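Local coordinates for protein Nrps/pks (Streptomyces albus, PDB 4OPF) that is a ketosynthase domain of the AT-less oxazolomycin polyketide synthase, of the thiolase fold, and is probably non-elongating, at residues T290-N295 with T320-G325; P388-V393 with H404-G409; A285-T290 with V313-S318; R353-F358 with T382-A387; K328-H333 with P357-R362. All coordinates share one frame; numbering follows the deposited sequence.

Contact 1 of 5, residues T290-N295 with T320-G325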
# COMPACT_ATOMS: atom_id res chain seq x y z
N THR A 290 26.13 -7.80 9.73
CA THR A 290 27.15 -7.24 10.60
C THR A 290 26.68 -6.06 11.44
O THR A 290 27.24 -5.81 12.53
CB THR A 290 28.32 -6.79 9.71
OG1 THR A 290 28.81 -7.94 9.04
CG2 THR A 290 29.45 -6.13 10.46
N TYR A 291 25.69 -5.32 10.96
CA TYR A 291 25.21 -4.13 11.64
C TYR A 291 23.69 -4.06 11.54
O TYR A 291 23.14 -4.36 10.49
CB TYR A 291 25.79 -2.91 10.96
CG TYR A 291 25.44 -1.58 11.61
CD1 TYR A 291 26.22 -1.10 12.62
CD2 TYR A 291 24.32 -0.83 11.22
CE1 TYR A 291 25.96 0.09 13.24
CE2 TYR A 291 24.02 0.38 11.86
CZ TYR A 291 24.85 0.84 12.84
OH TYR A 291 24.65 2.04 13.51
N ILE A 292 23.03 -3.67 12.61
CA ILE A 292 21.61 -3.43 12.63
C ILE A 292 21.34 -2.00 13.15
O ILE A 292 21.73 -1.65 14.27
CB ILE A 292 20.91 -4.42 13.53
CG1 ILE A 292 21.25 -5.85 13.05
CG2 ILE A 292 19.42 -4.21 13.57
CD1 ILE A 292 20.64 -6.89 13.89
N GLU A 293 20.69 -1.20 12.32
CA GLU A 293 20.03 0.02 12.74
C GLU A 293 18.70 -0.40 13.43
O GLU A 293 17.73 -0.75 12.79
CB GLU A 293 19.79 0.92 11.55
CG GLU A 293 18.87 2.15 11.79
CD GLU A 293 19.49 3.28 12.60
OE1 GLU A 293 20.75 3.22 12.82
OE2 GLU A 293 18.73 4.24 13.03
N THR A 294 18.69 -0.29 14.75
CA THR A 294 17.66 -0.82 15.60
C THR A 294 16.44 0.11 15.59
O THR A 294 16.52 1.27 15.23
CB THR A 294 18.15 -0.92 17.06
OG1 THR A 294 18.52 0.38 17.55
CG2 THR A 294 19.34 -1.83 17.18
N ASN A 295 15.33 -0.42 16.06
CA ASN A 295 14.13 0.35 16.28
C ASN A 295 14.32 1.43 17.31
O ASN A 295 13.92 2.57 17.11
CB ASN A 295 13.01 -0.53 16.71
CG ASN A 295 11.72 0.24 16.84
OD1 ASN A 295 11.31 0.93 15.93
ND2 ASN A 295 11.11 0.18 18.01
N THR A 320 29.45 -14.57 16.81
CA THR A 320 29.91 -13.59 15.85
C THR A 320 29.47 -12.17 16.30
O THR A 320 28.30 -11.98 16.59
CB THR A 320 29.29 -13.90 14.46
OG1 THR A 320 29.71 -15.18 14.01
CG2 THR A 320 29.66 -12.87 13.42
N PRO A 321 30.38 -11.18 16.33
CA PRO A 321 29.95 -9.84 16.72
C PRO A 321 28.76 -9.34 15.89
O PRO A 321 28.60 -9.68 14.70
CB PRO A 321 31.20 -8.98 16.44
CG PRO A 321 32.32 -9.93 16.79
CD PRO A 321 31.85 -11.22 16.15
N CYS A 322 27.89 -8.59 16.54
CA CYS A 322 26.81 -7.88 15.85
C CYS A 322 26.74 -6.47 16.39
O CYS A 322 26.48 -6.28 17.56
CB CYS A 322 25.46 -8.57 16.02
SG CYS A 322 24.14 -7.91 14.92
N SER A 323 26.97 -5.50 15.51
CA SER A 323 27.04 -4.12 15.87
C SER A 323 25.68 -3.41 15.74
O SER A 323 25.02 -3.54 14.73
CB SER A 323 28.12 -3.50 15.00
OG SER A 323 28.34 -2.19 15.43
N LEU A 324 25.22 -2.75 16.79
CA LEU A 324 23.91 -2.12 16.86
C LEU A 324 24.05 -0.62 16.93
O LEU A 324 24.95 -0.10 17.59
CB LEU A 324 23.13 -2.55 18.10
CG LEU A 324 22.97 -4.06 18.33
CD1 LEU A 324 21.98 -4.34 19.43
CD2 LEU A 324 22.51 -4.77 17.09
N GLY A 325 23.13 0.05 16.27
CA GLY A 325 23.05 1.48 16.30
C GLY A 325 21.64 2.08 16.16
O GLY A 325 20.61 1.38 16.12
O HOH W 1 29.62 -6.58 13.65
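I292 and S323 are tied together where strands 291-293 and 322-325 run parallel, the two strands of a beta-alpha-beta crossover that passes through helix 300-314 in the C-terminal half of the ketosynthase fold. The strand axes approach to 4.7 Å at an angle of 20°. Backbone bonds make the ladder: S323 N gives to T290 O, I292 N to S323 O, and G325 N to I292 O. A water also donates to T290 O.

Apolar packing belongs to the face that carries I292 and L324. Here I292 CB meets L324 CD2 at 3.9 Å, and I292 CD1 lies 3.8 Å from C322 SG. Helix 300-314 covers this side with L307, I310 and Y314.

On the other face the Y291 ring lies along the neighbouring strand, CG being anti to the backbone N (chi1 -177°). Y291 CD1 comes 3.7 Å from S323 OG, and Y291 OH ends 3.3 Å from G325 CA, close over a residue with no side chain. The phenol oxygen is hydrogen-bonded to K345 NZ, which also forms a salt bridge with E293 OE1, a pairing that would balance the buried carboxylate charge.

The far end is closed by T294, which grips G325 O twice from opposite faces of the carbonyl plane: T294 N at 2.9 Å and T294 OG1 at 2.7 Å.

Contact 2 of 5, residues P388-V393 with H404-G409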
# COMPACT_ATOMS: atom_id res chain seq x y z
N PRO A 388 30.98 -9.68 6.33
CA PRO A 388 30.35 -9.25 5.09
C PRO A 388 29.68 -7.86 5.15
O PRO A 388 29.25 -7.40 6.25
CB PRO A 388 29.32 -10.35 4.82
CG PRO A 388 29.86 -11.55 5.53
CD PRO A 388 30.60 -11.05 6.72
N LEU A 389 29.58 -7.23 3.98
CA LEU A 389 28.94 -5.92 3.86
C LEU A 389 27.41 -6.09 3.77
O LEU A 389 26.83 -5.93 2.70
CB LEU A 389 29.46 -5.17 2.64
CG LEU A 389 30.74 -4.39 2.84
CD1 LEU A 389 31.26 -3.94 1.48
CD2 LEU A 389 30.49 -3.19 3.75
N LEU A 390 26.81 -6.44 4.89
CA LEU A 390 25.40 -6.60 5.04
C LEU A 390 24.96 -5.93 6.34
O LEU A 390 25.65 -6.02 7.36
CB LEU A 390 25.01 -8.06 5.10
CG LEU A 390 25.02 -8.80 3.77
CD1 LEU A 390 25.33 -10.26 3.97
CD2 LEU A 390 23.68 -8.73 3.06
N ALA A 391 23.84 -5.23 6.25
CA ALA A 391 23.22 -4.51 7.34
C ALA A 391 21.69 -4.60 7.29
O ALA A 391 21.10 -4.93 6.25
CB ALA A 391 23.68 -3.05 7.32
N ALA A 392 21.05 -4.36 8.41
CA ALA A 392 19.61 -4.41 8.50
C ALA A 392 19.08 -3.18 9.24
O ALA A 392 19.83 -2.48 9.95
CB ALA A 392 19.14 -5.66 9.18
N VAL A 393 17.79 -2.92 9.03
CA VAL A 393 17.09 -1.77 9.56
C VAL A 393 15.73 -2.21 10.03
O VAL A 393 15.03 -2.89 9.33
CB VAL A 393 16.88 -0.69 8.51
CG1 VAL A 393 16.29 0.57 9.18
CG2 VAL A 393 18.18 -0.27 7.90
N HIS A 404 11.24 -4.79 8.64
CA HIS A 404 12.67 -5.05 8.74
C HIS A 404 13.23 -5.26 7.36
O HIS A 404 12.67 -5.99 6.55
CB HIS A 404 12.88 -6.30 9.61
CG HIS A 404 14.31 -6.59 9.99
ND1 HIS A 404 14.97 -5.94 11.00
CD2 HIS A 404 15.16 -7.55 9.54
CE1 HIS A 404 16.19 -6.43 11.12
NE2 HIS A 404 16.32 -7.43 10.27
N ALA A 405 14.34 -4.61 7.07
CA ALA A 405 14.95 -4.67 5.76
C ALA A 405 16.41 -5.08 5.90
O ALA A 405 17.09 -4.65 6.84
CB ALA A 405 14.86 -3.32 5.07
N VAL A 406 16.88 -5.86 4.93
CA VAL A 406 18.27 -6.32 4.83
C VAL A 406 18.89 -5.76 3.56
O VAL A 406 18.35 -5.93 2.48
CB VAL A 406 18.33 -7.86 4.81
CG1 VAL A 406 19.75 -8.36 4.68
CG2 VAL A 406 17.74 -8.42 6.09
N LEU A 407 20.03 -5.08 3.71
CA LEU A 407 20.75 -4.41 2.65
C LEU A 407 22.23 -4.85 2.55
O LEU A 407 22.83 -5.25 3.57
CB LEU A 407 20.68 -2.94 2.93
CG LEU A 407 19.28 -2.35 2.93
CD1 LEU A 407 19.13 -1.38 4.06
CD2 LEU A 407 19.12 -1.61 1.61
N ALA A 408 22.78 -4.82 1.32
CA ALA A 408 24.12 -5.28 1.01
C ALA A 408 24.86 -4.17 0.30
O ALA A 408 24.25 -3.38 -0.48
CB ALA A 408 24.10 -6.53 0.13
N GLY A 409 26.16 -4.11 0.54
CA GLY A 409 27.04 -3.22 -0.19
C GLY A 409 27.22 -3.75 -1.60
O GLY A 409 26.98 -4.92 -1.86
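A391 and L407 form a hydrogen-bonded pair in an antiparallel ladder whose strands, 390-393 and 404-408, run at 157° to each other. The bond from L407 N to A391 O is 2.8 Å long and straight at the hydrogen; A391 N returns one to L407 O. V393 and A405 repeat the pair of hydrogen bonds further along, while L390 with A408 and A392 with V406 are the non-hydrogen-bonded pairs. Beyond the strand, G409 N still reaches L389 O at 2.9 Å.

On the face of A391, V393, A405 and L407 the branched side chains meet through V393 CG2 and L407 CD1, 4.1 Å apart, under T346 and L350 of helix 338-352. On the opposite face, with A392, V406 and A408, L390 reaches across: its CD2 touches A408 CB at 3.7 Å and, more distantly, V406 CG1.

A392 offers only a methyl group, and the H404 imidazole settles beside it, with NE2 3.5 Å and CE1 3.6 Å from A392 CB. H404 reaches that place with CG anti to the backbone N (chi1 -172°). Both ring nitrogens have partners, ND1 at S394 OG and NE2 at Y314 OH, so the buried ring is fixed in rotation. V274, M275 and A278 of helix 268-282 pack on it.

This is a beta hairpin, strands 390-396 and 401-408, set inside the mixed sheet of the thiolase-like fold: 401-408 borders strand 247-256, and 390-396 borders strand 291-293.

Contact 3 of 5, residues A285-T290 with V313-S318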
# COMPACT_ATOMS: atom_id res chain seq x y z
N ALA A 285 22.88 -15.75 5.36
CA ALA A 285 23.01 -16.29 6.70
C ALA A 285 22.87 -15.17 7.73
O ALA A 285 23.36 -14.07 7.53
CB ALA A 285 24.36 -16.99 6.84
N ALA A 286 22.23 -15.43 8.84
CA ALA A 286 22.15 -14.44 9.92
C ALA A 286 23.50 -13.88 10.34
O ALA A 286 23.63 -12.69 10.61
CB ALA A 286 21.48 -15.08 11.13
N ASP A 287 24.50 -14.74 10.46
CA ASP A 287 25.84 -14.30 10.86
C ASP A 287 26.52 -13.34 9.89
O ASP A 287 27.48 -12.69 10.25
CB ASP A 287 26.75 -15.53 11.03
CG ASP A 287 26.72 -16.13 12.45
OD1 ASP A 287 26.28 -15.51 13.43
OD2 ASP A 287 27.17 -17.28 12.59
N ASP A 288 26.06 -13.29 8.65
CA ASP A 288 26.62 -12.38 7.69
C ASP A 288 26.14 -10.96 7.86
O ASP A 288 26.77 -10.05 7.32
CB ASP A 288 26.34 -12.85 6.26
CG ASP A 288 27.14 -14.11 5.91
OD1 ASP A 288 28.23 -14.32 6.44
OD2 ASP A 288 26.67 -14.89 5.10
N VAL A 289 25.06 -10.76 8.60
CA VAL A 289 24.55 -9.38 8.85
C VAL A 289 25.37 -8.84 10.02
O VAL A 289 25.30 -9.34 11.12
CB VAL A 289 23.06 -9.37 9.14
CG1 VAL A 289 22.54 -7.96 9.40
CG2 VAL A 289 22.27 -10.01 8.00
N THR A 290 26.13 -7.80 9.73
CA THR A 290 27.15 -7.24 10.60
C THR A 290 26.68 -6.06 11.44
O THR A 290 27.24 -5.81 12.53
CB THR A 290 28.32 -6.79 9.71
OG1 THR A 290 28.81 -7.94 9.04
CG2 THR A 290 29.45 -6.13 10.46
N VAL A 313 17.20 -14.12 16.88
CA VAL A 313 17.07 -14.33 15.48
C VAL A 313 18.45 -14.32 14.80
O VAL A 313 18.71 -15.16 13.93
CB VAL A 313 16.21 -13.24 14.82
CG1 VAL A 313 16.38 -13.25 13.30
CG2 VAL A 313 14.75 -13.43 15.15
N TYR A 314 19.28 -13.35 15.15
CA TYR A 314 20.55 -13.11 14.43
C TYR A 314 21.76 -13.86 14.97
O TYR A 314 22.69 -14.15 14.19
CB TYR A 314 20.87 -11.59 14.43
CG TYR A 314 20.18 -10.90 13.29
CD1 TYR A 314 20.72 -10.98 12.06
CD2 TYR A 314 19.02 -10.21 13.44
CE1 TYR A 314 20.17 -10.36 11.00
CE2 TYR A 314 18.40 -9.61 12.37
CZ TYR A 314 18.99 -9.68 11.15
OH TYR A 314 18.46 -9.19 10.00
N ARG A 315 21.74 -14.17 16.26
CA ARG A 315 22.88 -14.76 16.96
C ARG A 315 22.54 -15.97 17.84
O ARG A 315 23.12 -16.15 18.91
CB ARG A 315 23.65 -13.70 17.77
CG ARG A 315 24.37 -12.64 16.90
CD ARG A 315 25.34 -13.23 15.89
NE ARG A 315 26.03 -12.18 15.15
CZ ARG A 315 25.65 -11.70 13.96
NH1 ARG A 315 24.60 -12.14 13.32
NH2 ARG A 315 26.35 -10.73 13.40
N ASP A 316 21.61 -16.79 17.39
CA ASP A 316 21.18 -17.94 18.18
C ASP A 316 22.26 -18.99 18.11
O ASP A 316 22.52 -19.51 17.05
CB ASP A 316 19.85 -18.49 17.62
CG ASP A 316 19.23 -19.49 18.54
OD1 ASP A 316 19.73 -19.58 19.69
OD2 ASP A 316 18.32 -20.25 18.12
N GLY A 317 22.93 -19.24 19.21
CA GLY A 317 24.06 -20.17 19.26
C GLY A 317 25.31 -19.65 18.55
O GLY A 317 26.12 -20.44 18.08
N SER A 318 25.46 -18.32 18.45
CA SER A 318 26.60 -17.74 17.75
C SER A 318 27.32 -16.72 18.61
O SER A 318 26.69 -16.03 19.38
CB SER A 318 26.12 -17.04 16.47
OG SER A 318 27.17 -16.34 15.86
O HOH W 2 23.66 -16.88 13.64
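A286 O is gripped by two donors, R315 NH1 from across the contact at 2.9 Å and V289 N from its own 3-10 turn, which reach it from opposite faces of the carbonyl plane. The arginine bond is bent, 131° at the hydrogen, and comes from well above that plane. The same NH1 turns its second proton to Y314 O at 2.9 Å, almost exactly in the guanidinium plane. R315 NH2 gives a straighter bond to V289 O, also 2.9 Å, and a further one to P321 O, while NE bonds to T320 O. Five backbone carbonyls thus line the guanidinium edge and fix its orientation; the side chain gets there by a bend at chi2 (-56°).

D287 sits over one face of this group. Its OD1 is 3.8 Å from R315 NE, a long salt bridge of charges alone, since no N-H points at the oxygen. The short bond of the carboxylate is instead from S318 OG to D287 OD1, 2.7 Å on the syn side. A water held by Y314 O adds a weak bond to D287 OD1.

Apolar packing completes the contact. V289 CB meets Y314 CE1 at 3.6 Å, the two side chains crossing obliquely, and A286 CB lies 4.3 Å from Y314 CD1.

R315 leaves the helix and opens a type II beta turn to S318. Just past the end of helix 300-314, R315 ties that end to the 3-10 turn leading into strand 291-293 of the beta-alpha-beta unit.

Contact 4 of 5, residues R353-F358 with T382-A387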
# COMPACT_ATOMS: atom_id res chain seq x y z
N ARG A 353 31.83 1.90 3.52
CA ARG A 353 32.42 0.78 4.28
C ARG A 353 32.89 1.22 5.66
O ARG A 353 34.05 1.05 6.01
CB ARG A 353 33.56 0.13 3.49
CG ARG A 353 33.08 -0.35 2.14
CD ARG A 353 34.17 -0.81 1.20
NE ARG A 353 33.55 -1.11 -0.09
CZ ARG A 353 34.16 -1.65 -1.16
NH1 ARG A 353 35.44 -1.99 -1.11
NH2 ARG A 353 33.45 -1.87 -2.28
N ALA A 354 31.99 1.79 6.43
CA ALA A 354 32.35 2.20 7.75
C ALA A 354 31.17 2.09 8.68
O ALA A 354 30.00 2.23 8.25
CB ALA A 354 32.88 3.64 7.75
N ILE A 355 31.48 1.89 9.94
CA ILE A 355 30.49 1.91 10.99
C ILE A 355 30.62 3.22 11.74
O ILE A 355 31.70 3.58 12.13
CB ILE A 355 30.67 0.72 11.91
CG1 ILE A 355 30.45 -0.54 11.05
CG2 ILE A 355 29.64 0.81 13.04
CD1 ILE A 355 30.16 -1.78 11.82
N VAL A 356 29.51 3.93 11.88
CA VAL A 356 29.49 5.16 12.61
C VAL A 356 29.28 4.97 14.11
O VAL A 356 28.81 3.93 14.56
CB VAL A 356 28.42 6.07 12.07
CG1 VAL A 356 28.64 6.26 10.60
CG2 VAL A 356 27.03 5.53 12.36
N PRO A 357 29.65 5.99 14.89
CA PRO A 357 29.49 5.87 16.33
C PRO A 357 28.03 5.78 16.74
O PRO A 357 27.16 6.41 16.13
CB PRO A 357 30.06 7.18 16.89
CG PRO A 357 30.69 7.88 15.78
CD PRO A 357 30.44 7.16 14.49
N PHE A 358 27.77 5.03 17.79
CA PHE A 358 26.53 5.09 18.50
C PHE A 358 26.67 6.02 19.70
O PHE A 358 27.62 5.91 20.49
CB PHE A 358 26.16 3.71 18.96
CG PHE A 358 24.93 3.67 19.81
CD1 PHE A 358 23.71 4.01 19.29
CD2 PHE A 358 25.00 3.30 21.14
CE1 PHE A 358 22.56 3.98 20.07
CE2 PHE A 358 23.86 3.24 21.92
CZ PHE A 358 22.63 3.59 21.39
N THR A 382 34.68 3.50 12.54
CA THR A 382 35.65 2.46 12.29
C THR A 382 35.46 1.95 10.88
O THR A 382 34.36 1.96 10.37
CB THR A 382 35.47 1.24 13.24
OG1 THR A 382 34.45 0.42 12.72
CG2 THR A 382 35.04 1.66 14.61
N PRO A 383 36.55 1.49 10.26
CA PRO A 383 36.39 0.84 8.98
C PRO A 383 35.57 -0.41 9.18
O PRO A 383 35.44 -0.92 10.29
CB PRO A 383 37.84 0.53 8.53
CG PRO A 383 38.71 0.80 9.71
CD PRO A 383 37.98 1.77 10.57
N TRP A 384 34.96 -0.89 8.11
CA TRP A 384 34.09 -2.04 8.24
C TRP A 384 34.93 -3.16 8.83
O TRP A 384 36.06 -3.33 8.47
CB TRP A 384 33.47 -2.43 6.88
CG TRP A 384 32.18 -3.26 6.97
CD1 TRP A 384 32.09 -4.59 6.90
CD2 TRP A 384 30.84 -2.77 7.17
NE1 TRP A 384 30.80 -4.98 7.03
CE2 TRP A 384 30.01 -3.87 7.19
CE3 TRP A 384 30.27 -1.50 7.28
CZ2 TRP A 384 28.66 -3.78 7.37
CZ3 TRP A 384 28.90 -1.40 7.43
CH2 TRP A 384 28.11 -2.54 7.46
N PRO A 385 34.38 -3.92 9.77
CA PRO A 385 35.14 -5.05 10.27
C PRO A 385 35.37 -6.10 9.20
O PRO A 385 34.90 -5.96 8.09
CB PRO A 385 34.26 -5.62 11.38
CG PRO A 385 32.93 -5.01 11.23
CD PRO A 385 33.04 -3.81 10.37
N ASP A 386 36.09 -7.15 9.56
CA ASP A 386 36.40 -8.24 8.64
C ASP A 386 35.19 -9.19 8.63
O ASP A 386 35.18 -10.21 9.30
CB ASP A 386 37.72 -8.92 9.09
CG ASP A 386 38.27 -9.89 8.06
OD1 ASP A 386 37.56 -10.18 7.07
OD2 ASP A 386 39.42 -10.36 8.24
N ALA A 387 34.16 -8.82 7.88
CA ALA A 387 32.87 -9.50 7.90
C ALA A 387 32.05 -8.97 6.73
O ALA A 387 32.38 -7.95 6.17
CB ALA A 387 32.17 -9.22 9.22
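I355 and W384 cross at about a right angle beside a short two-stranded antiparallel ribbon, 354-355 with 382-383, that stands apart from the main sheet. I355 CG1 touches the benzo part of the indole, 3.9 Å from W384 CE3, while the end of the same side chain, CD1, reaches P385 CD at 3.8 Å, again crosswise. I355 thus packs on tryptophan with CG1 and on proline with CD1. P385 itself lies against one face of the indole, with CD 3.5 Å above the ring plane and offset toward the rim. W384 stands with CG anti to the backbone N (chi1 -158°), which turns the six-membered ring's edge to the chain at A354: A354 N is 3.8 Å from W384 CE3, near the ring plane. The indole is held at its other end too, where NE1 is hydrogen-bonded to P388 O, and M349 and L350 of helix 338-352 touch it.

Backbone bonds join the two strands beside these side chains. I355 and T382 are a hydrogen-bonded pair, I355 N to T382 O at 2.9 Å and T382 N back to I355 O. W384 N adds a bond to R353 O at 3.0 Å, but a bent one, arriving from above the carbonyl plane. R353, with positive phi, is the C-prime residue of the Schellman motif that ends helix 338-352, so the ribbon starts directly from the helix terminus.

On the ribbon face shared with I355, T382 OG1 lies 3.9 Å from I355 CB; its chi1 of 82° swings the hydroxyl round to donate to P383 O at 2.9 Å.

Contact 5 of 5, residues K328-H333 with P357-R362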
# COMPACT_ATOMS: atom_id res chain seq x y z
N LYS A 328 18.61 8.01 16.12
CA LYS A 328 17.75 8.90 16.93
C LYS A 328 18.50 9.81 17.91
O LYS A 328 18.12 10.95 18.09
CB LYS A 328 16.70 8.10 17.67
CG LYS A 328 15.73 7.44 16.73
CD LYS A 328 14.59 6.81 17.50
CE LYS A 328 13.80 5.90 16.58
NZ LYS A 328 12.72 5.29 17.41
N PRO A 329 19.58 9.33 18.54
CA PRO A 329 20.34 10.28 19.37
C PRO A 329 21.00 11.39 18.54
O PRO A 329 21.27 12.44 19.08
CB PRO A 329 21.40 9.39 20.02
CG PRO A 329 20.82 8.02 19.97
CD PRO A 329 20.13 7.98 18.63
N ASN A 330 21.22 11.18 17.24
CA ASN A 330 21.81 12.19 16.39
C ASN A 330 20.78 13.21 15.88
O ASN A 330 21.10 14.38 15.76
CB ASN A 330 22.44 11.57 15.15
CG ASN A 330 23.47 10.48 15.48
OD1 ASN A 330 23.12 9.32 15.78
ND2 ASN A 330 24.72 10.82 15.34
N ILE A 331 19.59 12.77 15.49
CA ILE A 331 18.63 13.67 14.85
C ILE A 331 17.23 13.70 15.44
O ILE A 331 16.38 14.40 14.91
CB ILE A 331 18.44 13.34 13.37
CG1 ILE A 331 17.83 11.98 13.20
CG2 ILE A 331 19.78 13.46 12.63
CD1 ILE A 331 17.50 11.62 11.74
N GLY A 332 17.02 13.01 16.57
CA GLY A 332 15.70 12.85 17.19
C GLY A 332 14.87 11.78 16.49
O GLY A 332 15.42 10.95 15.78
N HIS A 333 13.54 11.82 16.65
CA HIS A 333 12.63 10.83 16.10
C HIS A 333 11.82 11.46 14.95
O HIS A 333 10.84 12.16 15.20
CB HIS A 333 11.66 10.34 17.18
CG HIS A 333 10.91 9.10 16.79
ND1 HIS A 333 10.57 8.79 15.49
CD2 HIS A 333 10.41 8.09 17.55
CE1 HIS A 333 9.92 7.64 15.45
NE2 HIS A 333 9.82 7.19 16.69
N PRO A 357 29.65 5.99 14.89
CA PRO A 357 29.49 5.87 16.33
C PRO A 357 28.03 5.78 16.74
O PRO A 357 27.16 6.41 16.13
CB PRO A 357 30.06 7.18 16.89
CG PRO A 357 30.69 7.88 15.78
CD PRO A 357 30.44 7.16 14.49
N PHE A 358 27.77 5.03 17.79
CA PHE A 358 26.53 5.09 18.50
C PHE A 358 26.67 6.02 19.70
O PHE A 358 27.62 5.91 20.49
CB PHE A 358 26.16 3.71 18.96
CG PHE A 358 24.93 3.67 19.81
CD1 PHE A 358 23.71 4.01 19.29
CD2 PHE A 358 25.00 3.30 21.14
CE1 PHE A 358 22.56 3.98 20.07
CE2 PHE A 358 23.86 3.24 21.92
CZ PHE A 358 22.63 3.59 21.39
N LEU A 359 25.71 6.93 19.86
CA LEU A 359 25.79 7.96 20.90
C LEU A 359 25.30 7.54 22.31
O LEU A 359 25.96 7.81 23.29
CB LEU A 359 25.11 9.25 20.43
CG LEU A 359 25.98 10.20 19.60
CD1 LEU A 359 26.58 9.50 18.39
CD2 LEU A 359 25.16 11.39 19.13
N SER A 360 24.18 6.86 22.43
CA SER A 360 23.61 6.55 23.77
C SER A 360 24.15 5.25 24.41
O SER A 360 25.37 5.01 24.37
CB SER A 360 22.08 6.55 23.69
OG SER A 360 21.51 6.52 24.98
N GLY A 361 23.27 4.42 25.03
CA GLY A 361 23.64 3.10 25.62
C GLY A 361 24.56 3.10 26.85
O GLY A 361 25.11 2.05 27.25
N ARG A 362 24.67 4.26 27.50
CA ARG A 362 25.75 4.56 28.44
C ARG A 362 25.31 4.29 29.89
O ARG A 362 25.83 4.90 30.84
CB ARG A 362 26.26 6.04 28.28
CG ARG A 362 25.80 6.84 27.04
CD ARG A 362 24.52 7.63 27.32
NE ARG A 362 24.31 8.71 26.37
CZ ARG A 362 23.12 9.21 26.03
NH1 ARG A 362 21.99 8.70 26.52
NH2 ARG A 362 23.07 10.21 25.14
O HOH W 3 23.84 7.46 17.72
O HOH W 4 26.57 8.55 14.69
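P329 presses its ring against the loop after strand 354-355. Its CB is 3.7 Å from L359 CB, the closest apolar touch here, and its CG comes within 4.4 Å of F358 CE1, so the proline ring rests against neighbouring L359 and F358. P329 O points elsewhere, to S36 OG.

N330 follows with its amide laid across the end of L359 at about a right angle: ND2 is 3.8 Å from L359 CD1 and about as far from CD2. CG is anti to the carbonyl carbon (chi1 -55°), which carries the amide over toward the loop, and there each end of it meets a water. One water lies 2.8 Å from N330 OD1 and accepts from L359 N at 2.9 Å. The other accepts from N330 ND2 at 3.0 Å and lies beside P357 O. R35 O, which can only accept, places the nitrogen of the amide on its side; the two waters complete its bonding.

After I331 the helix stops. G332, with positive phi, turns the chain away while its N still bonds to K328 O, and H333 is delivered to the side of C160. One face of the H333 imidazole is covered by K328 CE, and K328 NZ is held by N295 O and A296 O.

K328 to H333 carries the Lys-x-Asn-Ile-Gly-His sequence of ketosynthases, whose histidine in relatives belongs to the Cys-His-His active site. N295 probably stands where relatives have the first histidine, consistent with a domain that does not elongate. The P357-L359 loop packs on the P329 and N330 side of the short helix before H333.

Contacts 1 and 2 lie side by side in the main sheet, centres 10 Å apart, with E293 N bonded to A392 O at 2.8 Å. Contact 3 shares T290 with contact 1 and reaches contact 2 through Y314 OH and H404 NE2, 2.8 Å apart. Contact 4 lies against the same region: W384 CZ2 packs on T290 CB at 3.8 Å and W384 CD2 on L389 CD2 at 3.5 Å. It continues into contact 5 through the shared P357 and F358. Contact 5 brings H333, and contact 1 brings N295, to the probable active-site region; K328 NZ bonds to N295 O at 3.0 Å. The centre of contact 3 is about 24 Å from that of contact 5.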